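Local coordinates for protein metallopeptidase containing co-catalytic metalloactive site (Shewanella denitrificans OS217, PDB 3B2Y) that probably acts as a zinc-dependent carboxypeptidase of the peptidase M14 family, with a nickel ion occupying the metal site in this crystal, at residues 33-38 with 89-94; 54-59 with 104-109; 181-186 with 222-227; 202-207 with 253-258. One frame throughout, in Å; residues are numbered along the deposited sequence.

Interaction 1: residues 33-38 with 89-94; sequences AEEVNR and FLRGLQ
Arg38 reaches across from helix 25-39 and sets the end of its guanidinium against the carbonyl of Leu93, just past the last turn of helix 81-92. NH1 and NH2 both donate to Leu93 O, each at 3.1 Å, and the oxygen lies in the guanidinium plane; one acceptor is thus gripped end-on by two nitrogens. Another edge of the same flat group is taken by Glu35, one turn earlier in the helix. There NE, at 2.9 Å, and NH2 converge side-on upon Glu35 OE1 in a salt bridge. With partners on two edges, the rotation of the guanidinium is fixed. The bend of Arg38 at chi3 (63°) is what brings NE back to its own helix while the terminal nitrogens face the other.

The stem of Glu35 packs on the other helix, CB meeting Leu90 CB at 4.1 Å, while its carboxylate carbon CD lies 3.8 Å from Arg91 CG. The Glu35 and Arg91 side chains cross at about a right angle, their carboxylate and guanidinium planes 60° apart, and Glu35 OE2 stays 4.2 Å from Arg91 NE. This is too long for a salt bridge, and a water that accepts from Arg91 NE at 3.0 Å also lies close to Glu35 OE2. A further water links Arg38 NH1 with Gln94 OE1.

Beneath this polar surface layer, Leu90 packs on Leu32 and Leu39 of helix 25-39, and Leu93 also touches Leu39. Phe89 turns instead to Ser261, Met264 and Ile268, so helix 81-92 joins helix 25-39 to helix 253-271.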
# COMPACT_ATOMS: atom_id res chain seq x y z
N ALA A 33 -12.47 5.29 10.34
CA ALA A 33 -13.51 6.27 10.19
C ALA A 33 -13.32 7.46 11.15
O ALA A 33 -13.59 8.61 10.77
CB ALA A 33 -14.86 5.60 10.42
N GLU A 34 -12.82 7.19 12.35
CA GLU A 34 -12.49 8.25 13.31
C GLU A 34 -11.42 9.15 12.73
O GLU A 34 -11.54 10.37 12.85
CB GLU A 34 -11.96 7.68 14.62
CG GLU A 34 -12.99 6.99 15.48
CD GLU A 34 -12.41 6.49 16.81
OE1 GLU A 34 -11.20 6.14 16.88
OE2 GLU A 34 -13.18 6.44 17.80
N GLU A 35 -10.39 8.57 12.11
CA GLU A 35 -9.31 9.40 11.54
C GLU A 35 -9.76 10.19 10.33
O GLU A 35 -9.46 11.38 10.22
CB GLU A 35 -8.08 8.56 11.24
CG GLU A 35 -7.52 7.91 12.49
CD GLU A 35 -7.45 8.91 13.69
OE1 GLU A 35 -6.83 10.01 13.55
OE2 GLU A 35 -8.03 8.60 14.76
N VAL A 36 -10.51 9.57 9.41
CA VAL A 36 -10.92 10.30 8.21
C VAL A 36 -11.92 11.46 8.54
O VAL A 36 -11.88 12.50 7.90
CB VAL A 36 -11.46 9.37 7.08
CG1 VAL A 36 -10.64 8.09 6.98
CG2 VAL A 36 -12.86 9.11 7.26
N ASN A 37 -12.77 11.26 9.53
CA ASN A 37 -13.67 12.30 10.01
C ASN A 37 -12.82 13.49 10.50
O ASN A 37 -13.13 14.64 10.19
CB ASN A 37 -14.53 11.77 11.17
CG ASN A 37 -15.21 12.89 11.97
OD1 ASN A 37 -14.58 13.55 12.81
ND2 ASN A 37 -16.51 13.09 11.74
N ARG A 38 -11.77 13.18 11.26
CA ARG A 38 -10.97 14.20 11.92
C ARG A 38 -10.16 15.00 10.91
O ARG A 38 -9.96 16.19 11.05
CB ARG A 38 -10.05 13.53 12.96
CG ARG A 38 -9.14 14.51 13.74
CD ARG A 38 -8.17 13.75 14.64
NE ARG A 38 -7.23 12.88 13.90
CZ ARG A 38 -6.10 13.30 13.33
NH1 ARG A 38 -5.76 14.58 13.33
NH2 ARG A 38 -5.33 12.44 12.69
N PHE A 89 -0.21 5.97 10.39
CA PHE A 89 0.22 7.13 9.62
C PHE A 89 -0.81 8.25 9.73
O PHE A 89 -0.47 9.35 10.08
CB PHE A 89 0.47 6.69 8.20
CG PHE A 89 0.79 7.78 7.27
CD1 PHE A 89 1.97 8.46 7.40
CD2 PHE A 89 -0.08 8.11 6.25
CE1 PHE A 89 2.27 9.49 6.54
CE2 PHE A 89 0.23 9.13 5.37
CZ PHE A 89 1.40 9.81 5.52
N LEU A 90 -2.06 7.92 9.50
CA LEU A 90 -3.21 8.85 9.62
C LEU A 90 -3.36 9.44 11.01
O LEU A 90 -3.62 10.64 11.18
CB LEU A 90 -4.50 8.14 9.26
CG LEU A 90 -4.59 7.77 7.79
CD1 LEU A 90 -5.94 7.18 7.51
CD2 LEU A 90 -4.29 8.94 6.87
N ARG A 91 -3.14 8.61 12.02
CA ARG A 91 -3.18 9.12 13.39
C ARG A 91 -2.17 10.24 13.61
O ARG A 91 -2.43 11.13 14.42
CB ARG A 91 -3.01 8.00 14.42
CG ARG A 91 -4.19 7.06 14.50
CD ARG A 91 -4.34 6.42 15.85
NE ARG A 91 -5.48 5.50 15.82
CZ ARG A 91 -5.69 4.50 16.67
NH1 ARG A 91 -4.82 4.22 17.65
NH2 ARG A 91 -6.77 3.74 16.52
N GLY A 92 -1.04 10.23 12.89
CA GLY A 92 0.04 11.22 13.07
C GLY A 92 -0.14 12.53 12.31
O GLY A 92 0.50 13.52 12.64
N LEU A 93 -1.06 12.56 11.36
CA LEU A 93 -1.25 13.68 10.43
C LEU A 93 -2.20 14.73 10.99
O LEU A 93 -3.09 14.41 11.73
CB LEU A 93 -1.94 13.13 9.17
CG LEU A 93 -1.15 12.18 8.29
CD1 LEU A 93 -1.89 11.90 6.98
CD2 LEU A 93 0.24 12.73 8.05
N GLN A 94 -2.04 15.97 10.53
CA GLN A 94 -3.02 17.02 10.72
C GLN A 94 -3.58 17.47 9.37
O GLN A 94 -2.94 17.29 8.32
CB GLN A 94 -2.36 18.21 11.46
CG GLN A 94 -2.04 17.96 12.98
CD GLN A 94 -3.29 17.58 13.80
OE1 GLN A 94 -4.35 18.18 13.64
NE2 GLN A 94 -3.15 16.60 14.68
O HOH W 1 -8.34 6.11 15.00
O HOH W 2 -5.23 10.89 16.23
O HOH W 3 -7.22 17.01 14.22

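Interaction 2: residues 54-59 with 104-109; sequences INLYQS and SLLPLV
Leu56 and Leu106 meet through their CD1 methyls at 4.2 Å, while Tyr57, Leu105 and Pro107 form a second apolar group. In both leucines CG is anti to the backbone N (chi1 180° in Leu56, -167° in Leu106), and each branch thereby swings over the opposing backbone: Leu56 CD1 lies 3.4 Å from Leu105 O, and Leu106 CD1 approaches Asn55 O. The Tyr57 ring crosses Pro107 at about a right angle, presenting its edge, with CE1 3.9 Å from Pro107 CG.

Between these groups the main chains form one antiparallel hydrogen-bonded pair. Tyr57 N donates to Leu105 O at 2.9 Å, and Leu105 N returns a bond to Tyr57 O. The pairing goes no further toward Pro107, which has no N-H to offer and whose CD comes to 3.4 Å from Asn55 O. Beyond it, water takes over: one molecule accepts from Leu108 N at 3.0 Å and donates to Asn55 O, and a second accepts from Asn55 N. At the other end, Gln58 NE2 donates to Ser104 OG at 2.8 Å, nearly in its amide plane. The amide oxygen of Asn55 bonds to Thr45 in the adjoining strand.

The short strand axes run 163° apart. Strand 52-58, the hairpin partner of strand 42-49, is joined by this bridge to strand 102-106, which lies at the end of the six-stranded mixed sheet beside strand 68-73. Tyr57 packs against Leu32 and Val36 of helix 25-39, whereas Leu56 rests on Leu157 of helix 155-161, so the buried pairing lies between two helices.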
# COMPACT_ATOMS: atom_id res chain seq x y z
N ILE A 54 -14.97 -0.89 -0.29
CA ILE A 54 -13.64 -0.60 -0.78
C ILE A 54 -13.63 0.89 -1.11
O ILE A 54 -14.20 1.33 -2.12
CB ILE A 54 -13.25 -1.44 -2.02
CG1 ILE A 54 -13.24 -2.93 -1.60
CG2 ILE A 54 -11.91 -0.93 -2.56
CD1 ILE A 54 -13.39 -3.88 -2.74
N ASN A 55 -13.05 1.67 -0.20
CA ASN A 55 -13.14 3.11 -0.21
C ASN A 55 -11.84 3.76 -0.65
O ASN A 55 -10.72 3.35 -0.23
CB ASN A 55 -13.53 3.55 1.19
CG ASN A 55 -14.96 3.17 1.53
OD1 ASN A 55 -15.85 3.19 0.67
ND2 ASN A 55 -15.19 2.87 2.77
N LEU A 56 -12.00 4.81 -1.43
CA LEU A 56 -10.90 5.76 -1.69
C LEU A 56 -11.20 7.01 -0.86
O LEU A 56 -12.34 7.51 -0.90
CB LEU A 56 -10.89 6.15 -3.14
CG LEU A 56 -9.85 7.13 -3.65
CD1 LEU A 56 -8.46 6.59 -3.53
CD2 LEU A 56 -10.16 7.53 -5.10
N TYR A 57 -10.23 7.49 -0.10
CA TYR A 57 -10.37 8.75 0.60
C TYR A 57 -9.51 9.83 -0.04
O TYR A 57 -8.41 9.61 -0.32
CB TYR A 57 -10.02 8.62 2.07
CG TYR A 57 -10.85 7.61 2.74
CD1 TYR A 57 -10.49 6.31 2.74
CD2 TYR A 57 -12.04 7.97 3.33
CE1 TYR A 57 -11.27 5.36 3.33
CE2 TYR A 57 -12.82 7.05 3.91
CZ TYR A 57 -12.45 5.75 3.92
OH TYR A 57 -13.25 4.86 4.51
N GLN A 58 -10.08 10.99 -0.24
CA GLN A 58 -9.34 12.10 -0.86
C GLN A 58 -9.69 13.41 -0.19
O GLN A 58 -10.66 13.50 0.53
CB GLN A 58 -9.69 12.22 -2.33
CG GLN A 58 -9.51 11.01 -3.18
CD GLN A 58 -9.75 11.32 -4.62
OE1 GLN A 58 -10.87 11.67 -5.02
NE2 GLN A 58 -8.70 11.26 -5.41
N SER A 59 -8.90 14.45 -0.49
CA SER A 59 -9.20 15.80 -0.05
C SER A 59 -10.54 16.20 -0.64
O SER A 59 -10.94 15.71 -1.73
CB SER A 59 -8.12 16.82 -0.48
OG SER A 59 -6.81 16.26 -0.42
N SER A 104 -4.39 10.94 -1.77
CA SER A 104 -5.46 9.94 -1.87
C SER A 104 -5.04 8.67 -1.17
O SER A 104 -3.88 8.33 -1.18
CB SER A 104 -5.78 9.76 -3.32
OG SER A 104 -6.33 10.99 -3.89
N LEU A 105 -5.99 8.00 -0.52
CA LEU A 105 -5.71 6.79 0.30
C LEU A 105 -6.69 5.66 -0.05
O LEU A 105 -7.86 5.89 -0.23
CB LEU A 105 -5.86 7.15 1.77
CG LEU A 105 -4.99 8.30 2.27
CD1 LEU A 105 -5.50 8.76 3.62
CD2 LEU A 105 -3.55 7.85 2.30
N LEU A 106 -6.16 4.49 -0.31
CA LEU A 106 -6.91 3.27 -0.67
C LEU A 106 -6.44 2.19 0.35
O LEU A 106 -5.57 1.39 0.09
CB LEU A 106 -6.64 2.93 -2.14
CG LEU A 106 -7.43 1.92 -2.92
CD1 LEU A 106 -8.88 2.42 -3.11
CD2 LEU A 106 -6.77 1.82 -4.30
N PRO A 107 -6.98 2.24 1.57
CA PRO A 107 -6.42 1.56 2.70
C PRO A 107 -6.55 0.04 2.64
O PRO A 107 -5.75 -0.66 3.24
CB PRO A 107 -7.31 2.04 3.89
CG PRO A 107 -7.97 3.22 3.44
CD PRO A 107 -8.13 3.08 1.93
N LEU A 108 -7.59 -0.46 1.99
CA LEU A 108 -7.93 -1.88 2.10
C LEU A 108 -8.68 -2.37 0.88
O LEU A 108 -9.90 -2.28 0.84
CB LEU A 108 -8.76 -2.12 3.35
CG LEU A 108 -9.17 -3.58 3.67
CD1 LEU A 108 -7.91 -4.56 3.62
CD2 LEU A 108 -9.94 -3.68 5.04
N VAL A 109 -7.96 -2.90 -0.09
CA VAL A 109 -8.52 -3.33 -1.37
C VAL A 109 -9.19 -4.74 -1.31
O VAL A 109 -10.18 -5.01 -2.01
CB VAL A 109 -7.43 -3.27 -2.40
CG1 VAL A 109 -7.82 -3.98 -3.70
CG2 VAL A 109 -6.99 -1.81 -2.62
O HOH W 4 -9.73 0.82 0.35
O HOH W 5 -11.78 0.13 2.00

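Interaction 3: residues 181-186 with 222-227; sequences YSFEPT and IFNHFD
Tyr181 and Ser182 pair in parallel register with Ile222 and Phe223: Ser182 N donates to Ile222 O at 2.8 Å, and Asn224 N to Ser182 O at 2.7 Å, the latter almost straight at 177°. Tyr181 and Ile222 lie side by side, and Ile222 CD1 sits over the tyrosine ring, 4.1 Å from its centroid, a CH-pi contact. The Phe223 ring turns its edge to Ser182 OG and, through CE2, to Thr186 O at 3.5 Å.

After Phe223 the chain turns at Asn224, whose backbone is left-handed (phi 57°). Its amide holds the chain just beyond strand 179-183: ND2 donates to Glu184 O at 3.1 Å, with the acceptor in the amide plane, and OD1 accepts a weak bond from Glu184 N. A leucine here would probably leave Glu184 O without this donor and let the loop that follows strand 179-183 drift from its neighbour. Further along, Phe183 points its edge at the face of Phe226 in a T-shaped pair, centroids 5.0 Å apart and planes at 72°.

Strand 221-223 is the outermost of the mixed sheet in this chain, beyond strand 179-183, which runs antiparallel to strand 242-248 and bonds to it through Cys244 and Ala242. Tyr181 touches Glu246, the predicted active-site residue, on that strand. Ser193 of helix 191-201 bonds to Ser182 OG, and helix 230-236 packs on Phe226.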
# COMPACT_ATOMS: atom_id res chain seq x y z
N TYR A 181 10.26 -2.42 -4.19
CA TYR A 181 10.20 -2.32 -5.65
C TYR A 181 10.09 -0.85 -6.03
O TYR A 181 9.33 -0.13 -5.42
CB TYR A 181 8.92 -2.97 -6.17
CG TYR A 181 8.82 -4.44 -6.02
CD1 TYR A 181 8.30 -5.02 -4.86
CD2 TYR A 181 9.18 -5.27 -7.05
CE1 TYR A 181 8.17 -6.37 -4.75
CE2 TYR A 181 9.03 -6.62 -6.97
CZ TYR A 181 8.54 -7.18 -5.83
OH TYR A 181 8.44 -8.56 -5.76
N SER A 182 10.77 -0.40 -7.06
CA SER A 182 10.63 1.00 -7.45
C SER A 182 10.59 1.18 -8.97
O SER A 182 11.12 0.38 -9.71
CB SER A 182 11.75 1.85 -6.82
OG SER A 182 12.89 1.82 -7.58
N PHE A 183 9.96 2.27 -9.40
CA PHE A 183 9.83 2.68 -10.82
C PHE A 183 10.14 4.18 -10.88
O PHE A 183 9.50 4.98 -10.21
CB PHE A 183 8.42 2.39 -11.36
CG PHE A 183 7.92 0.96 -11.12
CD1 PHE A 183 7.50 0.54 -9.85
CD2 PHE A 183 7.88 0.05 -12.13
CE1 PHE A 183 7.05 -0.74 -9.63
CE2 PHE A 183 7.44 -1.21 -11.91
CZ PHE A 183 7.02 -1.60 -10.66
N GLU A 184 11.15 4.54 -11.66
CA GLU A 184 11.45 5.94 -12.00
C GLU A 184 11.76 5.99 -13.49
O GLU A 184 12.25 5.00 -14.05
CB GLU A 184 12.67 6.47 -11.23
CG GLU A 184 12.55 6.29 -9.70
CD GLU A 184 13.60 7.06 -8.92
OE1 GLU A 184 13.99 8.18 -9.34
OE2 GLU A 184 14.05 6.55 -7.87
N PRO A 185 11.52 7.15 -14.13
CA PRO A 185 11.87 7.29 -15.54
C PRO A 185 13.35 7.65 -15.73
O PRO A 185 13.67 8.68 -16.30
CB PRO A 185 10.95 8.44 -16.00
CG PRO A 185 10.90 9.34 -14.80
CD PRO A 185 10.93 8.38 -13.59
N THR A 186 14.22 6.78 -15.25
CA THR A 186 15.66 6.97 -15.27
C THR A 186 16.27 5.58 -15.40
O THR A 186 15.57 4.58 -15.18
CB THR A 186 16.18 7.68 -13.95
OG1 THR A 186 15.90 6.88 -12.80
CG2 THR A 186 15.54 9.06 -13.76
N ILE A 222 14.39 -3.42 -6.00
CA ILE A 222 14.10 -4.04 -7.30
C ILE A 222 13.59 -2.92 -8.22
O ILE A 222 12.56 -2.32 -7.94
CB ILE A 222 13.04 -5.15 -7.17
CG1 ILE A 222 13.61 -6.35 -6.40
CG2 ILE A 222 12.48 -5.59 -8.55
CD1 ILE A 222 12.55 -6.94 -5.39
N PHE A 223 14.30 -2.66 -9.31
CA PHE A 223 14.05 -1.44 -10.07
C PHE A 223 13.41 -1.66 -11.45
O PHE A 223 13.92 -2.39 -12.29
CB PHE A 223 15.37 -0.70 -10.22
CG PHE A 223 15.23 0.67 -10.80
CD1 PHE A 223 14.52 1.64 -10.14
CD2 PHE A 223 15.88 1.00 -12.00
CE1 PHE A 223 14.42 2.92 -10.66
CE2 PHE A 223 15.76 2.28 -12.52
CZ PHE A 223 15.01 3.23 -11.83
N ASN A 224 12.27 -1.01 -11.67
CA ASN A 224 11.64 -0.99 -12.98
C ASN A 224 11.33 -2.38 -13.51
O ASN A 224 11.48 -2.65 -14.69
CB ASN A 224 12.47 -0.20 -14.00
CG ASN A 224 12.20 1.31 -13.93
OD1 ASN A 224 11.26 1.77 -13.28
ND2 ASN A 224 13.01 2.08 -14.62
N HIS A 225 10.87 -3.24 -12.61
CA HIS A 225 10.42 -4.58 -12.98
C HIS A 225 8.89 -4.51 -13.23
O HIS A 225 8.13 -4.46 -12.31
CB HIS A 225 10.71 -5.54 -11.82
CG HIS A 225 10.12 -6.91 -12.00
ND1 HIS A 225 10.76 -7.92 -12.69
CD2 HIS A 225 8.94 -7.44 -11.58
CE1 HIS A 225 10.01 -9.01 -12.68
NE2 HIS A 225 8.89 -8.74 -12.02
N PHE A 226 8.49 -4.50 -14.48
CA PHE A 226 7.08 -4.44 -14.83
C PHE A 226 6.39 -5.79 -14.87
O PHE A 226 6.91 -6.75 -15.36
CB PHE A 226 6.85 -3.67 -16.10
CG PHE A 226 7.14 -2.22 -15.98
CD1 PHE A 226 8.42 -1.76 -16.02
CD2 PHE A 226 6.13 -1.30 -15.83
CE1 PHE A 226 8.69 -0.43 -15.90
CE2 PHE A 226 6.42 0.01 -15.73
CZ PHE A 226 7.70 0.44 -15.77
N ASP A 227 5.21 -5.84 -14.32
CA ASP A 227 4.40 -7.03 -14.31
C ASP A 227 2.95 -6.56 -14.45
O ASP A 227 2.71 -5.46 -14.99
CB ASP A 227 4.64 -7.78 -13.02
CG ASP A 227 4.33 -6.96 -11.81
OD1 ASP A 227 3.92 -5.77 -11.95
OD2 ASP A 227 4.45 -7.54 -10.70
O HOH W 6 10.15 -2.41 -9.86

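Interaction 4: residues 202-207 with 253-258; sequences QYFKLA and FDRRVQ
Tyr203 and Arg255 meet twice, by backbone carbonyl and by ring. The arginine leaves its helix with CG anti to the backbone N (chi1 -158°) and runs extended to NE, a shape that carries the guanidinium across to the loop. There NE donates to Tyr203 O at 3.2 Å; the oxygen lies tilted 20° from the guanidinium plane, so the bond is not ideally directed. NH2 adds a weak bond to the same oxygen and donates to a water at 3.1 Å, which in turn donates to Gln202 O. Tyr203 CD1 stands over the centre of one guanidinium face, 3.9 Å above it, but the ring and guanidinium planes are 57° apart, so the two groups are not stacked. A leucine at Arg255 would probably leave Tyr203 O without its donors from the helix and take away the guanidinium that packs on Tyr203 CD1.

The tyrosine reaches further along the helix, with CE1 3.8 Å from Gln258 CB and the main chain of Gln258 over one face. Phe204 and Arg255 run antiparallel alongside each other, Phe204 CZ lying 4.0 Å from Arg255 CG and 3.8 Å from Arg256 CG; Tyr203 CB covers one face of the Phe204 ring. Arg256, bent at chi2 and chi3, heads away to a salt bridge with Glu171 and a cation-pi contact with Trp13.

Together these contacts fasten the loop after helix 191-201 to the first turns of helix 253-271 by arginine-to-carbonyl bonding and aromatic packing. They lie near the predicted active-site residue of this M14-family fold without reaching it, Phe204 being about 9 Å from Glu246 between side chains.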
# COMPACT_ATOMS: atom_id res chain seq x y z
N GLN A 202 15.88 1.59 8.49
CA GLN A 202 15.94 2.02 9.89
C GLN A 202 15.31 0.96 10.82
O GLN A 202 15.65 0.86 12.00
CB GLN A 202 15.20 3.36 10.12
CG GLN A 202 15.54 4.57 9.22
CD GLN A 202 14.40 5.63 9.16
OE1 GLN A 202 13.18 5.32 9.00
NE2 GLN A 202 14.81 6.91 9.23
N TYR A 203 14.39 0.16 10.27
CA TYR A 203 13.63 -0.82 11.04
C TYR A 203 14.12 -2.27 10.89
O TYR A 203 14.10 -3.03 11.85
CB TYR A 203 12.14 -0.72 10.67
CG TYR A 203 11.52 0.53 11.21
CD1 TYR A 203 11.00 0.58 12.51
CD2 TYR A 203 11.48 1.69 10.45
CE1 TYR A 203 10.44 1.78 13.01
CE2 TYR A 203 10.92 2.87 10.93
CZ TYR A 203 10.41 2.92 12.20
OH TYR A 203 9.87 4.10 12.67
N PHE A 204 14.53 -2.65 9.67
CA PHE A 204 14.91 -4.04 9.36
C PHE A 204 16.17 -4.06 8.52
O PHE A 204 16.52 -3.07 7.90
CB PHE A 204 13.79 -4.79 8.62
CG PHE A 204 12.45 -4.69 9.28
CD1 PHE A 204 12.21 -5.37 10.47
CD2 PHE A 204 11.47 -3.89 8.74
CE1 PHE A 204 10.96 -5.28 11.11
CE2 PHE A 204 10.21 -3.79 9.36
CZ PHE A 204 9.99 -4.47 10.57
N LYS A 205 16.84 -5.21 8.51
CA LYS A 205 17.97 -5.44 7.61
C LYS A 205 17.42 -5.54 6.20
O LYS A 205 16.32 -6.10 5.99
CB LYS A 205 18.75 -6.71 8.00
CG LYS A 205 19.79 -6.45 9.10
N LEU A 206 18.15 -4.92 5.28
CA LEU A 206 17.87 -4.96 3.84
C LEU A 206 18.16 -6.33 3.29
O LEU A 206 19.20 -6.97 3.64
CB LEU A 206 18.78 -3.97 3.08
CG LEU A 206 18.60 -2.51 3.42
CD1 LEU A 206 19.46 -1.67 2.51
CD2 LEU A 206 17.10 -2.10 3.37
N ALA A 207 17.31 -6.76 2.36
CA ALA A 207 17.57 -7.97 1.61
C ALA A 207 18.71 -7.76 0.64
O ALA A 207 18.67 -6.83 -0.16
CB ALA A 207 16.37 -8.42 0.89
N PHE A 253 4.99 -7.44 14.62
CA PHE A 253 3.90 -6.80 13.92
C PHE A 253 3.91 -5.31 14.14
O PHE A 253 3.81 -4.56 13.20
CB PHE A 253 2.54 -7.39 14.36
CG PHE A 253 1.39 -6.87 13.56
CD1 PHE A 253 1.20 -7.27 12.25
CD2 PHE A 253 0.54 -5.90 14.09
CE1 PHE A 253 0.16 -6.78 11.50
CE2 PHE A 253 -0.51 -5.39 13.33
CZ PHE A 253 -0.70 -5.82 12.05
N ASP A 254 4.03 -4.89 15.39
CA ASP A 254 3.98 -3.45 15.67
C ASP A 254 5.17 -2.69 15.07
O ASP A 254 5.03 -1.55 14.62
CB ASP A 254 3.76 -3.21 17.16
CG ASP A 254 2.28 -3.45 17.59
OD1 ASP A 254 1.35 -3.36 16.72
OD2 ASP A 254 2.04 -3.75 18.79
N ARG A 255 6.33 -3.33 15.00
CA ARG A 255 7.44 -2.76 14.26
C ARG A 255 7.14 -2.66 12.75
O ARG A 255 7.64 -1.76 12.06
CB ARG A 255 8.69 -3.61 14.46
CG ARG A 255 9.98 -2.90 14.21
CD ARG A 255 11.16 -3.58 14.92
NE ARG A 255 12.40 -2.88 14.61
CZ ARG A 255 12.79 -1.74 15.17
NH1 ARG A 255 12.04 -1.14 16.09
NH2 ARG A 255 13.93 -1.18 14.80
N ARG A 256 6.38 -3.60 12.22
CA ARG A 256 6.04 -3.55 10.79
C ARG A 256 5.08 -2.43 10.53
O ARG A 256 5.23 -1.75 9.54
CB ARG A 256 5.43 -4.87 10.30
CG ARG A 256 6.50 -5.97 10.02
CD ARG A 256 6.05 -7.33 10.51
NE ARG A 256 4.79 -7.70 9.90
CZ ARG A 256 4.01 -8.69 10.33
NH1 ARG A 256 4.40 -9.44 11.34
NH2 ARG A 256 2.83 -8.91 9.80
N VAL A 257 4.19 -2.19 11.49
CA VAL A 257 3.22 -1.10 11.43
C VAL A 257 3.98 0.20 11.42
O VAL A 257 3.73 1.05 10.55
CB VAL A 257 2.23 -1.18 12.61
CG1 VAL A 257 1.40 0.09 12.68
CG2 VAL A 257 1.32 -2.44 12.46
N GLN A 258 4.96 0.31 12.31
CA GLN A 258 5.82 1.48 12.39
C GLN A 258 6.62 1.73 11.12
O GLN A 258 6.70 2.87 10.66
CB GLN A 258 6.73 1.42 13.63
CG GLN A 258 5.95 1.61 14.91
CD GLN A 258 6.73 1.18 16.16
OE1 GLN A 258 7.62 0.31 16.10
NE2 GLN A 258 6.42 1.80 17.28
O HOH W 7 16.46 -1.42 13.08

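Interaction 2 is the buried one, interaction 1 a surface contact, and interactions 3 and 4 are partly buried. Interactions 1 and 2 touch: Leu90 CD2 lies 3.5 Å from Leu105 CD1, and Val36 packs on Tyr57, so helices 25-39 and 81-92 rest on the strands of interaction 2. Interactions 2 and 3 sit at opposite ends of the same mixed sheet, their centres about 24 Å apart. One pairs antiparallel strands with a single bridge, the other parallel strands. Arginines bond to main-chain carbonyls in interactions 1 and 4, joined in 4 by aromatic packing; interaction 3 relies on backbone and amide bonds with aromatic contacts, and interaction 2 on backbone bonds, waters and apolar packing.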